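Local atomic coordinates of UDP-glucose 4-epimerase (Brucella ovis, PDB entry 4WOK), a protein that probably catalyses the NAD-dependent interconversion of UDP-glucose and UDP-galactose by inverting the configuration at C4 of the sugar. Residues R203-A208 and P328-E333. The protein carries 2 engineered substitutions. Sequence-based numbering, arbitrary orientation.
Sequences RAMMAA and PHFGLE. Engineered in segment 328-333: His-329 (natural residue Tyr). With PO4 (phosphate ion), chain D.
Two methionines of helix 200-209 meet the ring of Phe-330, which reaches the helix from the loop after helix 319-326, from the same side of its plane, one by each ortho carbon. Both make Met-aromatic contacts, neither squarely over a face nor squarely at an edge. Met-205 SD lies 5.0 Å from the Phe-330 ring centroid and 3.8 Å from CD2; its chain, extended beyond CG (chi2 177°), carries the sulfur past that side of the ring. Met-206 approaches the other ortho carbon, with CG 3.7 Å from Phe-330 CD1 and its SD 5.2 Å from the ring centroid, also oblique. The CB of His-329 lies over the face turned away from both sulfurs, offset toward the rim. The side chain of Phe-330 is about 6 Å from the bound zinc ion, and Met-206 touches Glu-197, one of its ligands.

The aliphatic part of the contact belongs to Leu-332. Its CD1 packs 3.7 Å from Met-205 CB and also lies against that residue's carbonyl oxygen, while CD2 rests near the backbone of Ala-208. Ile-276 of helix 269-280 packs on Met-205 and Ala-208, and Thr-280 on Leu-332.

A polar interaction occurs beside the contact: the engineered His-329 donates from ND1 to O3 of a phosphate, probably from the crystallisation liquor, over 2.9 Å and in the plane of its ring.

No hydrogen bond joins the two segments. Shape fit and sulfur-aromatic and aliphatic contacts, not directional polar bonds, therefore hold the C-terminal loop on the helix.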
loop_
_atom_site.group_PDB
_atom_site.type_symbol
_atom_site.label_atom_id
_atom_site.label_comp_id
_atom_site.label_asym_id
_atom_site.label_seq_id
_atom_site.Cartn_x
_atom_site.Cartn_y
_atom_site.Cartn_z
ATOM N N ARG A 203 -2.056 7.692 13.581
ATOM C CA ARG A 203 -2.976 8.386 14.470
ATOM C C ARG A 203 -2.622 8.113 15.934
ATOM O O ARG A 203 -2.597 9.027 16.766
ATOM C CB ARG A 203 -4.419 7.975 14.172
ATOM C CG ARG A 203 -4.976 8.594 12.880
ATOM C CD ARG A 203 -6.420 8.174 12.619
ATOM N NE ARG A 203 -7.300 8.468 13.752
ATOM C CZ ARG A 203 -7.978 7.544 14.434
ATOM N NH1 ARG A 203 -7.884 6.262 14.092
ATOM N NH2 ARG A 203 -8.756 7.901 15.454
ATOM N N ALA A 204 -2.315 6.860 16.252
ATOM C CA ALA A 204 -1.980 6.523 17.637
ATOM C C ALA A 204 -0.727 7.284 18.083
ATOM O O ALA A 204 -0.645 7.766 19.215
ATOM C CB ALA A 204 -1.788 5.021 17.794
ATOM N N MET A 205 0.241 7.415 17.179
ATOM C CA MET A 205 1.483 8.119 17.497
ATOM C C MET A 205 1.265 9.618 17.639
ATOM O O MET A 205 1.804 10.257 18.554
ATOM C CB MET A 205 2.547 7.847 16.427
ATOM C CG MET A 205 3.093 6.450 16.504
ATOM S SD MET A 205 4.280 6.063 15.210
ATOM C CE MET A 205 4.808 4.452 15.799
ATOM N N MET A 206 0.489 10.179 16.727
ATOM C CA MET A 206 0.144 11.587 16.799
ATOM C C MET A 206 -0.541 11.892 18.127
ATOM O O MET A 206 -0.263 12.912 18.748
ATOM C CB MET A 206 -0.756 11.982 15.632
ATOM C CG MET A 206 -0.030 11.992 14.274
ATOM S SD MET A 206 -1.192 12.066 12.894
ATOM C CE MET A 206 -1.839 13.725 13.099
ATOM N N ALA A 207 -1.418 10.991 18.556
ATOM C CA ALA A 207 -2.143 11.178 19.816
ATOM C C ALA A 207 -1.169 11.114 21.001
ATOM O O ALA A 207 -1.209 11.955 21.891
ATOM C CB ALA A 207 -3.234 10.140 19.956
ATOM N N ALA A 208 -0.275 10.129 20.993
ATOM C CA ALA A 208 0.740 10.021 22.044
ATOM C C ALA A 208 1.624 11.268 22.056
ATOM O O ALA A 208 2.064 11.720 23.104
ATOM C CB ALA A 208 1.580 8.769 21.851
ATOM N N PRO A 328 9.652 8.649 14.971
ATOM C CA PRO A 328 10.277 9.974 14.819
ATOM C C PRO A 328 9.571 10.908 13.849
ATOM O O PRO A 328 9.799 12.120 13.892
ATOM C CB PRO A 328 11.679 9.634 14.291
ATOM C CG PRO A 328 11.935 8.257 14.789
ATOM C CD PRO A 328 10.614 7.569 14.680
ATOM N N HIS A 329 8.723 10.363 12.984
ATOM C CA HIS A 329 8.020 11.193 12.030
ATOM C C HIS A 329 6.743 11.797 12.597
ATOM O O HIS A 329 6.128 12.645 11.963
ATOM C CB HIS A 329 7.705 10.386 10.774
ATOM C CG HIS A 329 8.927 9.990 10.006
ATOM N ND1 HIS A 329 9.585 10.860 9.169
ATOM C CD2 HIS A 329 9.620 8.828 9.978
ATOM C CE1 HIS A 329 10.631 10.239 8.636
ATOM N NE2 HIS A 329 10.671 9.011 9.110
ATOM N N PHE A 330 6.349 11.382 13.794
ATOM C CA PHE A 330 5.108 11.893 14.359
ATOM C C PHE A 330 5.326 12.528 15.724
ATOM O O PHE A 330 4.471 12.451 16.582
ATOM C CB PHE A 330 4.068 10.777 14.453
ATOM C CG PHE A 330 3.695 10.199 13.117
ATOM C CD1 PHE A 330 2.882 10.910 12.242
ATOM C CD2 PHE A 330 4.165 8.960 12.736
ATOM C CE1 PHE A 330 2.548 10.391 10.994
ATOM C CE2 PHE A 330 3.836 8.427 11.488
ATOM C CZ PHE A 330 3.026 9.144 10.620
ATOM N N GLY A 331 6.479 13.156 15.906
ATOM C CA GLY A 331 6.751 13.920 17.106
ATOM C C GLY A 331 7.147 13.090 18.307
ATOM O O GLY A 331 7.039 13.562 19.434
ATOM N N LEU A 332 7.607 11.863 18.080
ATOM C CA LEU A 332 8.020 11.000 19.183
ATOM C C LEU A 332 9.516 10.713 19.114
ATOM O O LEU A 332 10.152 10.922 18.082
ATOM C CB LEU A 332 7.220 9.692 19.177
ATOM C CG LEU A 332 5.711 9.875 19.383
ATOM C CD1 LEU A 332 4.956 8.573 19.198
ATOM C CD2 LEU A 332 5.439 10.452 20.781
ATOM N N GLU A 333 10.073 10.253 20.225
ATOM C CA GLU A 333 11.484 9.891 20.290
ATOM C C GLU A 333 11.620 8.448 20.758
ATOM O O GLU A 333 10.956 8.028 21.701
ATOM C CB GLU A 333 12.250 10.832 21.229
HETATM P P PO4 D . 8.875 14.975 9.687
HETATM O O1 PO4 D . 10.374 15.008 9.884
HETATM O O2 PO4 D . 8.172 15.488 10.933
HETATM O O3 PO4 D . 8.473 13.549 9.378
HETATM O O4 PO4 D . 8.501 15.859 8.520
#